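Local coordinates for acyl-[acyl-carrier-protein]--UDP-N-acetylglucosamine O-acyltransferase (Helicobacter pylori, PDB 1J2Z) that catalyses, as LpxA, transfer of a (3R)-hydroxyacyl chain from acyl carrier protein to UDP-N-acetylglucosamine, the first step of lipid A biosynthesis, at residues A115-A120 with C129-G134; G31-E36 with H49-K54; V177-T182 with K242-F247; A5-I10 with I22-V27. All coordinates share one frame; numbering follows the deposited sequence.

How the contacts relate
Contacts 2 and 4 hold neighbouring coils near the N-terminal end of a left-handed beta-helix, contact 1 does so farther along, and contact 3 joins the last coil to a C-terminal helix. Contacts 1 and 3 are buried, with centres about 23 Å apart; contacts 2 and 4 are partly exposed and touch where Leu-34 CD1 lies 4.2 Å from Ile-22 CD1. Contacts 1 and 4 reach the same sheet and meet the third subunit, one beside bound detergent, the other by a sulfate. Their chemistry follows: backbone bonds with a surface ion pair in contact 2, a backbone bond with apolar packing in 1, a side-chain hydroxyl and carboxylate in 4, mainly apolar packing in 3.

Contact 1 of 4, residues A115-A120 with C129-G134; sequences AYVHVA and CILANG. With SOG (octyl 1-thio-beta-D-glucopyranoside), chain B; SOG (octyl 1-thio-beta-D-glucopyranoside), chain C.
The Tyr-116 ring presents its CE1 edge to the amide of Asn-133, with OD1 4.2 Å from CE1 near the ring plane; ring and amide planes stand 51° apart. The ring also meets that of Phe-91 in the same chain, planes about 25° apart, and its OH is bonded to Phe-91 O of the second subunit. The amide's ND2 finds Gln-69 OE1 of the second subunit and also lies 2.8 Å from O6 of the octyl thioglucoside of chain C. The imidazole of His-118 has Ala-120 N above one face, offset toward the rim, and the sugar of the other detergent, chain B, at its edge, where CE1 is 3.1 Å from O4; His-118 and Ala-120 both line this ligand's pocket.

The segments are joined at a corner by Gly-134 N, which donates to Ala-115 O at 3.0 Å and 165°, in the carbonyl plane. Glycine suits the positive phi here, and Gly-134 CA makes a CA-H...O contact of 3.4 Å with Tyr-116 O. Inside the coil, Val-117 CG2 presses on Ala-132 O at 3.2 Å while CG1 meets Leu-131 CD1 at 4.1 Å, compact branched side chains filling the interior.

Both segments belong to hexapeptide repeats. Strand 118-119 runs between strands 93-94 and 136-137, strand 130-131 between 112-113 and 148-149, and Leu-131 packs on Ile-149 and Leu-137.

Contact 2 of 4, residues G31-E36 with H49-K54; sequences GVKLDE and HTFVGK
Lys-54 lies across the Asp-35 carboxylate and touches it along most of its length. CB rests against Glu-36 O at 3.4 Å. CG is 3.1 Å from Asp-35 OD1; CD passes the same oxygen more loosely, and CE lies about equally far from OD1 and OD2. A bend at the last torsion (chi4 70°) folds NZ back to close a salt bridge to OD1 at 3.0 Å from the syn side, 30° out of the carboxylate plane. A water joins OD1 to Lys-54 N, and OD2 takes Glu-36 N at 2.7 Å, together fixing the carboxylate's rotation. A long lysine suits this partly exposed place, covering the acid and answering its charge. Beside it, the Phe-51 ring edge faces OD1, while CD1 meets Lys-33 CB at 3.7 Å.

Backbone bonds such as Asp-35 N to Val-52 O, 2.9 Å, join strand 33-34 to parallel strand 49-52; strand 15-16 flanks its other side. Leu-34 and Val-52 face inward side by side, Leu-34 packing on Leu-46.

Contact 3 of 4, residues V177-T182 with K242-F247; sequences VPPYCT and KEICSF
Pro-179, Phe-247 and Ile-244 carry most of the buried surface where the turn 178-181 meets the helix 239-250, a joint that fastens the last beta-helix coil to the helical C-terminal domain. Pro-179 is the second residue of a type II beta turn, a place that its ring-locked phi suits well, and Tyr-180 follows with the positive phi of 63° that such a turn requires. The proline ring thus stands out toward the helix and lies against the side chain of Ile-244: CG is 4.1 Å from Ile-244 CD1, and CD is 4.1 Å from Ile-244 CG1. The still shorter approach of Pro-179 CG to Ile-244 CG1 is doubtful as modelled.

Phe-247, one helical turn on, reaches across beside this pair. With CG anti to the backbone N (chi1 178°), its ring extends toward the start of the turn, where CE2 meets Val-177 O at 3.3 Å and CD2 meets Pro-178 CA at 3.7 Å. Pro-179 CD adds a looser contact, 4.2 Å from Phe-247 CD2. Arg-160 makes a cation-pi interaction with the same ring and bonds Phe-247 O, and Tyr-214 of helix 204-217 bonds Pro-179 O.

The polar links are thus made by neighbours. Between the two segments the grip is mainly apolar, with a ring carbon also against a backbone carbonyl oxygen, and it relies on the shape of rigid proline rings set against a branched and an aromatic side chain.

Contact 4 of 4, residues A5-I10 with I22-V27; sequences AKTAII and IGEFCV. With SO4 (sulfate ion), chain D.
Thr-7 leans across the corner 23-26 with its hydroxyl between Glu-24 and Phe-25. Its OG1, placed between the backbone N and the carbonyl carbon (chi1 57°), gives its proton to Glu-24 OE2 at 2.6 Å and receives Phe-25 N at 3.1 Å, while standing 3.7 Å above the rim of one face of the Phe-25 ring. A small hydroxyl that can both give and accept suits this place. The Glu-24 chain, bent at chi2, turns back over Ala-5 to reach it. A water accepts from Thr-7 N and lies within hydrogen-bonding distance of Glu-24 OE2 and a sulfate oxygen. Deeper in, Ile-10 and Ile-22 meet tip to tip, CD1 to CD1 at 3.6 Å, and Ala-8 CB rests on Ile-22 CG2 at 3.8 Å.

The backbones are tied by Ala-5 N to Ile-22 O, and by Ile-9 N to Cys-26 O at 2.8 Å. Phe-25, with the positive phi of its type II turn, sends its ring to the trimer interface, where it meets Phe-25 of both neighbouring subunits edge-to-face. Such turns between short parallel strands, with aliphatic side chains stacked inside, are the corners of a left-handed parallel beta-helix, here in its first coils.

Contact 1 of 4, residues A115-A120 with C129-G134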
loop_
_atom_site.group_PDB
_atom_site.type_symbol
_atom_site.label_atom_id
_atom_site.label_comp_id
_atom_site.label_asym_id
_atom_site.label_seq_id
_atom_site.Cartn_x
_atom_site.Cartn_y
_atom_site.Cartn_z
ATOM N N ALA A 115 6.303 8.103 0.757
ATOM C CA ALA A 115 5.611 7.359 1.805
ATOM C C ALA A 115 5.271 5.910 1.483
ATOM O O ALA A 115 5.055 5.541 0.329
ATOM C CB ALA A 115 4.345 8.112 2.222
ATOM N N TYR A 116 5.230 5.097 2.536
ATOM C CA TYR A 116 4.909 3.677 2.455
ATOM C C TYR A 116 5.896 2.840 1.639
ATOM O O TYR A 116 5.574 1.720 1.242
ATOM C CB TYR A 116 3.494 3.475 1.890
ATOM C CG TYR A 116 2.454 4.450 2.412
ATOM C CD1 TYR A 116 2.169 5.620 1.714
ATOM C CD2 TYR A 116 1.745 4.195 3.589
ATOM C CE1 TYR A 116 1.209 6.513 2.161
ATOM C CE2 TYR A 116 0.769 5.091 4.052
ATOM C CZ TYR A 116 0.512 6.252 3.325
ATOM O OH TYR A 116 -0.424 7.162 3.748
ATOM N N VAL A 117 7.085 3.375 1.376
ATOM C CA VAL A 117 8.088 2.629 0.616
ATOM C C VAL A 117 8.799 1.616 1.516
ATOM O O VAL A 117 9.229 1.948 2.617
ATOM C CB VAL A 117 9.162 3.570 0.001
ATOM C CG1 VAL A 117 10.377 2.758 -0.456
ATOM C CG2 VAL A 117 8.576 4.330 -1.185
ATOM N N HIS A 118 8.904 0.374 1.059
ATOM C CA HIS A 118 9.607 -0.636 1.841
ATOM C C HIS A 118 10.853 -1.122 1.111
ATOM O O HIS A 118 10.786 -1.517 -0.051
ATOM C CB HIS A 118 8.725 -1.851 2.137
ATOM C CG HIS A 118 9.479 -2.993 2.752
ATOM N ND1 HIS A 118 9.563 -4.235 2.163
ATOM C CD2 HIS A 118 10.227 -3.060 3.877
ATOM C CE1 HIS A 118 10.332 -5.019 2.898
ATOM N NE2 HIS A 118 10.748 -4.330 3.943
ATOM N N VAL A 119 11.985 -1.089 1.801
ATOM C CA VAL A 119 13.237 -1.564 1.227
ATOM C C VAL A 119 13.647 -2.786 2.038
ATOM O O VAL A 119 13.981 -2.677 3.215
ATOM C CB VAL A 119 14.337 -0.494 1.297
ATOM C CG1 VAL A 119 15.650 -1.055 0.735
ATOM C CG2 VAL A 119 13.907 0.724 0.506
ATOM N N ALA A 120 13.599 -3.956 1.409
ATOM C CA ALA A 120 13.937 -5.201 2.093
ATOM C C ALA A 120 15.429 -5.396 2.343
ATOM O O ALA A 120 16.277 -4.668 1.817
ATOM C CB ALA A 120 13.381 -6.398 1.309
ATOM N N CYS A 129 18.028 8.747 -6.909
ATOM C CA CYS A 129 16.881 7.907 -7.238
ATOM C C CYS A 129 15.595 8.426 -6.619
ATOM O O CYS A 129 15.614 9.183 -5.646
ATOM C CB CYS A 129 17.106 6.475 -6.748
ATOM S SG CYS A 129 18.389 5.557 -7.621
ATOM N N ILE A 130 14.472 8.004 -7.187
ATOM C CA ILE A 130 13.173 8.391 -6.671
ATOM C C ILE A 130 12.252 7.176 -6.670
ATOM O O ILE A 130 11.998 6.578 -7.717
ATOM C CB ILE A 130 12.529 9.511 -7.520
ATOM C CG1 ILE A 130 13.345 10.799 -7.397
ATOM C CG2 ILE A 130 11.100 9.754 -7.054
ATOM C CD1 ILE A 130 12.856 11.919 -8.300
ATOM N N LEU A 131 11.782 6.797 -5.485
ATOM C CA LEU A 131 10.864 5.675 -5.354
ATOM C C LEU A 131 9.559 6.280 -4.861
ATOM O O LEU A 131 9.505 6.828 -3.758
ATOM C CB LEU A 131 11.378 4.641 -4.339
ATOM C CG LEU A 131 12.799 4.067 -4.451
ATOM C CD1 LEU A 131 12.866 2.748 -3.684
ATOM C CD2 LEU A 131 13.171 3.829 -5.891
ATOM N N ALA A 132 8.520 6.195 -5.688
ATOM C CA ALA A 132 7.206 6.749 -5.358
ATOM C C ALA A 132 6.434 5.959 -4.307
ATOM O O ALA A 132 6.859 4.882 -3.885
ATOM C CB ALA A 132 6.362 6.871 -6.624
ATOM N N ASN A 133 5.282 6.501 -3.909
ATOM C CA ASN A 133 4.425 5.885 -2.899
ATOM C C ASN A 133 4.262 4.378 -3.031
ATOM O O ASN A 133 3.991 3.864 -4.118
ATOM C CB ASN A 133 3.012 6.502 -2.913
ATOM C CG ASN A 133 2.961 7.898 -2.305
ATOM O OD1 ASN A 133 2.042 8.225 -1.550
ATOM N ND2 ASN A 133 3.930 8.726 -2.643
ATOM N N GLY A 134 4.424 3.688 -1.905
ATOM C CA GLY A 134 4.229 2.250 -1.858
ATOM C C GLY A 134 5.136 1.325 -2.640
ATOM O O GLY A 134 4.814 0.144 -2.768
HETATM C C1 SOG B . 11.003 -11.160 0.668
HETATM C C2 SOG B . 12.028 -11.017 1.821
HETATM C C3 SOG B . 11.390 -10.238 2.979
HETATM C C4 SOG B . 10.979 -8.858 2.453
HETATM C C5 SOG B . 9.959 -9.040 1.300
HETATM C C6 SOG B . 9.541 -7.691 0.731
HETATM C "C1'" SOG B . 10.658 -12.698 -1.142
HETATM C "C2'" SOG B . 10.638 -12.240 -2.587
HETATM C "C3'" SOG B . 10.345 -13.396 -3.525
HETATM C "C4'" SOG B . 10.327 -12.945 -4.978
HETATM C "C5'" SOG B . 10.035 -14.111 -5.913
HETATM C "C6'" SOG B . 9.881 -13.634 -7.342
HETATM C "C7'" SOG B . 9.589 -14.780 -8.281
HETATM C "C8'" SOG B . 9.439 -14.275 -9.697
HETATM S S1 SOG B . 11.588 -11.869 -0.435
HETATM O O2 SOG B . 12.439 -12.302 2.270
HETATM O O3 SOG B . 12.321 -10.092 4.032
HETATM O O4 SOG B . 10.396 -8.099 3.498
HETATM O O5 SOG B . 10.571 -9.835 0.244
HETATM O O6 SOG B . 8.487 -7.148 1.501
HETATM C C1 SOG C . 3.101 13.454 -7.445
HETATM C C2 SOG C . 3.258 14.699 -6.535
HETATM C C3 SOG C . 3.713 14.256 -5.137
HETATM C C4 SOG C . 2.650 13.308 -4.570
HETATM C C5 SOG C . 2.517 12.080 -5.507
HETATM C C6 SOG C . 1.453 11.121 -4.993
HETATM C "C1'" SOG C . 3.185 13.032 -9.806
HETATM C "C2'" SOG C . 2.014 12.421 -10.551
HETATM C "C3'" SOG C . 2.348 12.207 -12.015
HETATM C "C4'" SOG C . 1.177 11.598 -12.771
HETATM C "C5'" SOG C . 1.518 11.389 -14.240
HETATM C "C6'" SOG C . 0.402 10.656 -14.956
HETATM C "C7'" SOG C . 0.728 10.439 -16.415
HETATM C "C8'" SOG C . -0.400 9.707 -17.103
HETATM S S1 SOG C . 2.655 13.844 -8.752
HETATM O O2 SOG C . 4.210 15.594 -7.094
HETATM O O3 SOG C . 3.848 15.383 -4.296
HETATM O O4 SOG C . 3.027 12.886 -3.271
HETATM O O5 SOG C . 2.146 12.536 -6.840
HETATM O O6 SOG C . 2.011 10.252 -4.027
#

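Contact 2 of 4, residues G31-E36 with H49-K54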
loop_
_atom_site.group_PDB
_atom_site.type_symbol
_atom_site.label_atom_id
_atom_site.label_comp_id
_atom_site.label_asym_id
_atom_site.label_seq_id
_atom_site.Cartn_x
_atom_site.Cartn_y
_atom_site.Cartn_z
ATOM N N GLY A 31 22.594 1.097 18.528
ATOM C CA GLY A 31 23.541 0.874 17.448
ATOM C C GLY A 31 23.418 1.919 16.348
ATOM O O GLY A 31 24.000 1.777 15.276
ATOM N N VAL A 32 22.670 2.983 16.621
ATOM C CA VAL A 32 22.446 4.035 15.637
ATOM C C VAL A 32 23.516 5.122 15.614
ATOM O O VAL A 32 24.104 5.466 16.641
ATOM C CB VAL A 32 21.063 4.721 15.869
ATOM C CG1 VAL A 32 20.860 5.857 14.868
ATOM C CG2 VAL A 32 19.935 3.692 15.742
ATOM N N LYS A 33 23.757 5.657 14.423
ATOM C CA LYS A 33 24.712 6.736 14.230
ATOM C C LYS A 33 24.053 7.759 13.315
ATOM O O LYS A 33 23.523 7.407 12.262
ATOM C CB LYS A 33 25.993 6.218 13.578
ATOM C CG LYS A 33 26.709 5.159 14.395
ATOM C CD LYS A 33 27.881 4.586 13.632
ATOM C CE LYS A 33 28.552 3.494 14.438
ATOM N NZ LYS A 33 27.572 2.480 14.922
ATOM N N LEU A 34 24.064 9.019 13.729
ATOM C CA LEU A 34 23.471 10.082 12.931
ATOM C C LEU A 34 24.552 11.113 12.637
ATOM O O LEU A 34 25.074 11.758 13.546
ATOM C CB LEU A 34 22.314 10.740 13.691
ATOM C CG LEU A 34 21.185 9.825 14.185
ATOM C CD1 LEU A 34 20.153 10.657 14.930
ATOM C CD2 LEU A 34 20.539 9.107 13.005
ATOM N N ASP A 35 24.892 11.257 11.363
ATOM C CA ASP A 35 25.922 12.202 10.961
ATOM C C ASP A 35 25.381 13.627 11.014
ATOM O O ASP A 35 24.192 13.853 11.260
ATOM C CB ASP A 35 26.421 11.866 9.550
ATOM C CG ASP A 35 27.872 12.307 9.310
ATOM O OD1 ASP A 35 28.448 11.924 8.272
ATOM O OD2 ASP A 35 28.433 13.034 10.155
ATOM N N GLU A 36 26.272 14.581 10.785
ATOM C CA GLU A 36 25.944 15.998 10.817
ATOM C C GLU A 36 24.743 16.455 9.995
ATOM O O GLU A 36 24.545 16.026 8.855
ATOM C CB GLU A 36 27.171 16.810 10.387
ATOM C CG GLU A 36 26.916 18.301 10.241
ATOM C CD GLU A 36 28.184 19.078 9.905
ATOM O OE1 GLU A 36 28.804 18.796 8.855
ATOM O OE2 GLU A 36 28.562 19.967 10.696
ATOM N N HIS A 49 21.931 -1.725 13.713
ATOM C CA HIS A 49 23.200 -1.076 13.403
ATOM C C HIS A 49 22.965 -0.225 12.171
ATOM O O HIS A 49 23.282 -0.621 11.048
ATOM C CB HIS A 49 24.257 -2.151 13.145
ATOM C CG HIS A 49 24.223 -3.256 14.152
ATOM N ND1 HIS A 49 24.552 -3.064 15.476
ATOM C CD2 HIS A 49 23.822 -4.546 14.050
ATOM C CE1 HIS A 49 24.353 -4.184 16.147
ATOM N NE2 HIS A 49 23.908 -5.099 15.304
ATOM N N THR A 50 22.409 0.956 12.410
ATOM C CA THR A 50 22.042 1.876 11.352
ATOM C C THR A 50 22.818 3.188 11.341
ATOM O O THR A 50 22.959 3.854 12.369
ATOM C CB THR A 50 20.542 2.200 11.466
ATOM O OG1 THR A 50 19.801 0.974 11.564
ATOM C CG2 THR A 50 20.067 2.989 10.258
ATOM N N PHE A 51 23.314 3.548 10.162
ATOM C CA PHE A 51 24.053 4.788 9.974
ATOM C C PHE A 51 23.227 5.661 9.033
ATOM O O PHE A 51 22.773 5.191 7.984
ATOM C CB PHE A 51 25.420 4.521 9.331
ATOM C CG PHE A 51 26.195 5.774 9.021
ATOM C CD1 PHE A 51 26.965 6.397 10.000
ATOM C CD2 PHE A 51 26.121 6.359 7.759
ATOM C CE1 PHE A 51 27.645 7.584 9.728
ATOM C CE2 PHE A 51 26.798 7.551 7.477
ATOM C CZ PHE A 51 27.561 8.162 8.466
ATOM N N VAL A 52 23.029 6.919 9.416
ATOM C CA VAL A 52 22.268 7.875 8.614
ATOM C C VAL A 52 23.196 9.047 8.267
ATOM O O VAL A 52 23.624 9.798 9.151
ATOM C CB VAL A 52 21.036 8.391 9.390
ATOM C CG1 VAL A 52 20.293 9.429 8.563
ATOM C CG2 VAL A 52 20.096 7.228 9.710
ATOM N N GLY A 53 23.498 9.180 6.974
ATOM C CA GLY A 53 24.399 10.213 6.482
ATOM C C GLY A 53 23.997 11.670 6.624
ATOM O O GLY A 53 22.828 11.996 6.832
ATOM N N LYS A 54 24.992 12.546 6.482
ATOM C CA LYS A 54 24.812 13.990 6.609
ATOM C C LYS A 54 23.623 14.576 5.866
ATOM O O LYS A 54 23.385 14.269 4.695
ATOM C CB LYS A 54 26.072 14.741 6.142
ATOM C CG LYS A 54 27.358 14.427 6.907
ATOM C CD LYS A 54 28.508 15.326 6.425
ATOM C CE LYS A 54 29.805 15.068 7.191
ATOM N NZ LYS A 54 30.403 13.743 6.864
HETATM O O HOH W 1 27.637 11.207 5.801
#

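Contact 3 of 4, residues V177-T182 with K242-F247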
loop_
_atom_site.group_PDB
_atom_site.type_symbol
_atom_site.label_atom_id
_atom_site.label_comp_id
_atom_site.label_asym_id
_atom_site.label_seq_id
_atom_site.Cartn_x
_atom_site.Cartn_y
_atom_site.Cartn_z
ATOM N N VAL A 177 17.004 -4.954 -15.644
ATOM C CA VAL A 177 16.789 -3.915 -16.636
ATOM C C VAL A 177 18.103 -3.204 -16.944
ATOM O O VAL A 177 18.707 -2.594 -16.065
ATOM C CB VAL A 177 15.769 -2.876 -16.142
ATOM C CG1 VAL A 177 15.512 -1.847 -17.230
ATOM C CG2 VAL A 177 14.473 -3.571 -15.733
ATOM N N PRO A 178 18.555 -3.268 -18.208
ATOM C CA PRO A 178 19.803 -2.632 -18.637
ATOM C C PRO A 178 19.723 -1.114 -18.536
ATOM O O PRO A 178 18.634 -0.539 -18.494
ATOM C CB PRO A 178 19.954 -3.122 -20.072
ATOM C CG PRO A 178 18.528 -3.183 -20.538
ATOM C CD PRO A 178 17.846 -3.855 -19.360
ATOM N N PRO A 179 20.880 -0.440 -18.509
ATOM C CA PRO A 179 20.907 1.021 -18.404
ATOM C C PRO A 179 20.071 1.840 -19.388
ATOM O O PRO A 179 19.918 1.488 -20.558
ATOM C CB PRO A 179 22.403 1.356 -18.479
ATOM C CG PRO A 179 23.015 0.167 -19.131
ATOM C CD PRO A 179 22.245 -0.990 -18.568
ATOM N N TYR A 180 19.514 2.930 -18.867
ATOM C CA TYR A 180 18.708 3.874 -19.633
ATOM C C TYR A 180 17.410 3.358 -20.258
ATOM O O TYR A 180 16.902 3.953 -21.209
ATOM C CB TYR A 180 19.588 4.516 -20.709
ATOM C CG TYR A 180 20.818 5.187 -20.135
ATOM C CD1 TYR A 180 22.087 4.629 -20.293
ATOM C CD2 TYR A 180 20.706 6.370 -19.402
ATOM C CE1 TYR A 180 23.214 5.236 -19.732
ATOM C CE2 TYR A 180 21.819 6.981 -18.841
ATOM C CZ TYR A 180 23.068 6.411 -19.008
ATOM O OH TYR A 180 24.162 7.024 -18.441
ATOM N N CYS A 181 16.864 2.270 -19.724
ATOM C CA CYS A 181 15.622 1.716 -20.255
ATOM C C CYS A 181 14.402 2.079 -19.421
ATOM O O CYS A 181 14.503 2.306 -18.220
ATOM C CB CYS A 181 15.707 0.192 -20.338
ATOM S SG CYS A 181 16.923 -0.406 -21.499
ATOM N N THR A 182 13.248 2.142 -20.075
ATOM C CA THR A 182 11.997 2.435 -19.390
ATOM C C THR A 182 11.232 1.118 -19.358
ATOM O O THR A 182 11.188 0.396 -20.354
ATOM C CB THR A 182 11.165 3.485 -20.141
ATOM O OG1 THR A 182 10.877 3.015 -21.463
ATOM C CG2 THR A 182 11.919 4.791 -20.223
ATOM N N LYS A 242 30.597 -1.293 -22.602
ATOM C CA LYS A 242 31.096 -1.973 -21.411
ATOM C C LYS A 242 30.054 -1.968 -20.298
ATOM O O LYS A 242 29.774 -2.997 -19.681
ATOM C CB LYS A 242 32.373 -1.293 -20.900
ATOM C CG LYS A 242 33.545 -1.333 -21.869
ATOM C CD LYS A 242 34.796 -0.721 -21.243
ATOM C CE LYS A 242 35.987 -0.802 -22.190
ATOM N NZ LYS A 242 37.227 -0.227 -21.594
ATOM N N GLU A 243 29.488 -0.796 -20.046
ATOM C CA GLU A 243 28.489 -0.625 -19.000
ATOM C C GLU A 243 27.245 -1.473 -19.243
ATOM O O GLU A 243 26.751 -2.146 -18.343
ATOM C CB GLU A 243 28.091 0.846 -18.921
ATOM C CG GLU A 243 27.170 1.185 -17.776
ATOM C CD GLU A 243 26.873 2.668 -17.709
ATOM O OE1 GLU A 243 26.219 3.096 -16.733
ATOM O OE2 GLU A 243 27.291 3.402 -18.634
ATOM N N ILE A 244 26.749 -1.436 -20.474
ATOM C CA ILE A 244 25.546 -2.170 -20.845
ATOM C C ILE A 244 25.739 -3.677 -20.999
ATOM O O ILE A 244 24.999 -4.466 -20.414
ATOM C CB ILE A 244 24.960 -1.595 -22.150
ATOM C CG1 ILE A 244 24.510 -0.154 -21.904
ATOM C CG2 ILE A 244 23.802 -2.451 -22.640
ATOM C CD1 ILE A 244 24.029 0.576 -23.131
ATOM N N CYS A 245 26.739 -4.075 -21.776
ATOM C CA CYS A 245 26.984 -5.491 -22.011
ATOM C C CYS A 245 27.481 -6.277 -20.803
ATOM O O CYS A 245 27.087 -7.429 -20.608
ATOM C CB CYS A 245 27.944 -5.655 -23.188
ATOM S SG CYS A 245 27.261 -4.970 -24.707
ATOM N N SER A 246 28.339 -5.678 -19.986
ATOM C CA SER A 246 28.830 -6.398 -18.813
ATOM C C SER A 246 27.667 -6.592 -17.844
ATOM O O SER A 246 27.594 -7.601 -17.139
ATOM C CB SER A 246 29.961 -5.623 -18.129
ATOM O OG SER A 246 29.479 -4.430 -17.548
ATOM N N PHE A 247 26.752 -5.625 -17.812
ATOM C CA PHE A 247 25.580 -5.723 -16.940
ATOM C C PHE A 247 24.769 -6.944 -17.366
ATOM O O PHE A 247 24.395 -7.784 -16.544
ATOM C CB PHE A 247 24.703 -4.473 -17.068
ATOM C CG PHE A 247 23.444 -4.530 -16.241
ATOM C CD1 PHE A 247 23.487 -4.310 -14.870
ATOM C CD2 PHE A 247 22.221 -4.843 -16.832
ATOM C CE1 PHE A 247 22.333 -4.399 -14.096
ATOM C CE2 PHE A 247 21.058 -4.938 -16.066
ATOM C CZ PHE A 247 21.115 -4.715 -14.695
#

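Contact 4 of 4, residues A5-I10 with I22-V27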
loop_
_atom_site.group_PDB
_atom_site.type_symbol
_atom_site.label_atom_id
_atom_site.label_comp_id
_atom_site.label_asym_id
_atom_site.label_seq_id
_atom_site.Cartn_x
_atom_site.Cartn_y
_atom_site.Cartn_z
ATOM N N ALA A 5 14.381 16.947 20.850
ATOM C CA ALA A 5 13.207 16.906 21.717
ATOM C C ALA A 5 13.487 16.126 23.003
ATOM O O ALA A 5 14.078 15.045 22.974
ATOM C CB ALA A 5 12.030 16.286 20.973
ATOM N N LYS A 6 13.050 16.683 24.128
ATOM C CA LYS A 6 13.253 16.057 25.429
ATOM C C LYS A 6 12.486 14.743 25.572
ATOM O O LYS A 6 12.887 13.867 26.336
ATOM C CB LYS A 6 12.824 17.018 26.537
ATOM C CG LYS A 6 13.135 16.529 27.939
ATOM C CD LYS A 6 12.812 17.602 28.972
ATOM C CE LYS A 6 13.574 18.896 28.690
ATOM N NZ LYS A 6 15.052 18.695 28.676
ATOM N N THR A 7 11.379 14.614 24.845
ATOM C CA THR A 7 10.565 13.404 24.907
ATOM C C THR A 7 11.167 12.245 24.115
ATOM O O THR A 7 10.769 11.095 24.295
ATOM C CB THR A 7 9.154 13.650 24.357
ATOM O OG1 THR A 7 9.256 14.136 23.016
ATOM C CG2 THR A 7 8.404 14.667 25.220
ATOM N N ALA A 8 12.105 12.546 23.225
ATOM C CA ALA A 8 12.738 11.503 22.420
ATOM C C ALA A 8 13.526 10.537 23.303
ATOM O O ALA A 8 14.127 10.949 24.296
ATOM C CB ALA A 8 13.666 12.136 21.379
ATOM N N ILE A 9 13.503 9.253 22.950
ATOM C CA ILE A 9 14.237 8.233 23.695
ATOM C C ILE A 9 15.478 7.908 22.875
ATOM O O ILE A 9 15.385 7.364 21.772
ATOM C CB ILE A 9 13.413 6.943 23.881
ATOM C CG1 ILE A 9 12.131 7.245 24.664
ATOM C CG2 ILE A 9 14.252 5.897 24.637
ATOM C CD1 ILE A 9 12.371 7.808 26.067
ATOM N N ILE A 10 16.638 8.240 23.425
ATOM C CA ILE A 10 17.904 8.043 22.731
ATOM C C ILE A 10 18.900 7.250 23.570
ATOM O O ILE A 10 19.308 7.690 24.641
ATOM C CB ILE A 10 18.525 9.412 22.388
ATOM C CG1 ILE A 10 17.503 10.265 21.630
ATOM C CG2 ILE A 10 19.799 9.225 21.565
ATOM C CD1 ILE A 10 17.942 11.698 21.436
ATOM N N ILE A 22 16.182 16.215 16.281
ATOM C CA ILE A 22 15.388 15.033 16.588
ATOM C C ILE A 22 14.033 15.485 17.125
ATOM O O ILE A 22 13.956 16.162 18.149
ATOM C CB ILE A 22 16.119 14.146 17.626
ATOM C CG1 ILE A 22 17.452 13.668 17.038
ATOM C CG2 ILE A 22 15.254 12.958 18.016
ATOM C CD1 ILE A 22 18.291 12.825 17.986
ATOM N N GLY A 23 12.970 15.113 16.417
ATOM C CA GLY A 23 11.632 15.511 16.819
ATOM C C GLY A 23 11.089 14.782 18.028
ATOM O O GLY A 23 11.751 13.910 18.587
ATOM N N GLU A 24 9.869 15.137 18.424
ATOM C CA GLU A 24 9.212 14.534 19.582
ATOM C C GLU A 24 9.012 13.024 19.452
ATOM O O GLU A 24 8.694 12.515 18.380
ATOM C CB GLU A 24 7.835 15.174 19.803
ATOM C CG GLU A 24 7.828 16.689 19.824
ATOM C CD GLU A 24 8.311 17.261 21.136
ATOM O OE1 GLU A 24 8.435 18.497 21.222
ATOM O OE2 GLU A 24 8.559 16.479 22.082
ATOM N N PHE A 25 9.196 12.321 20.562
ATOM C CA PHE A 25 8.990 10.879 20.631
ATOM C C PHE A 25 9.805 9.977 19.704
ATOM O O PHE A 25 9.394 8.852 19.435
ATOM C CB PHE A 25 7.497 10.572 20.436
ATOM C CG PHE A 25 6.591 11.370 21.342
ATOM C CD1 PHE A 25 5.580 12.164 20.809
ATOM C CD2 PHE A 25 6.770 11.349 22.723
ATOM C CE1 PHE A 25 4.755 12.934 21.636
ATOM C CE2 PHE A 25 5.955 12.113 23.565
ATOM C CZ PHE A 25 4.944 12.909 23.019
ATOM N N CYS A 26 10.943 10.438 19.198
ATOM C CA CYS A 26 11.732 9.552 18.348
ATOM C C CYS A 26 12.287 8.447 19.240
ATOM O O CYS A 26 12.483 8.656 20.436
ATOM C CB CYS A 26 12.892 10.297 17.682
ATOM S SG CYS A 26 12.441 11.272 16.222
ATOM N N VAL A 27 12.515 7.269 18.666
ATOM C CA VAL A 27 13.080 6.145 19.412
ATOM C C VAL A 27 14.359 5.752 18.685
ATOM O O VAL A 27 14.321 5.308 17.535
ATOM C CB VAL A 27 12.119 4.941 19.458
ATOM C CG1 VAL A 27 12.761 3.788 20.239
ATOM C CG2 VAL A 27 10.814 5.355 20.123
HETATM S S SO4 D . 11.718 20.437 23.798
HETATM O O1 SO4 D . 10.805 20.441 24.936
HETATM O O2 SO4 D . 11.814 21.777 23.246
HETATM O O3 SO4 D . 13.036 19.994 24.214
HETATM O O4 SO4 D . 11.237 19.534 22.753
HETATM O O HOH W 2 9.903 17.292 24.263
#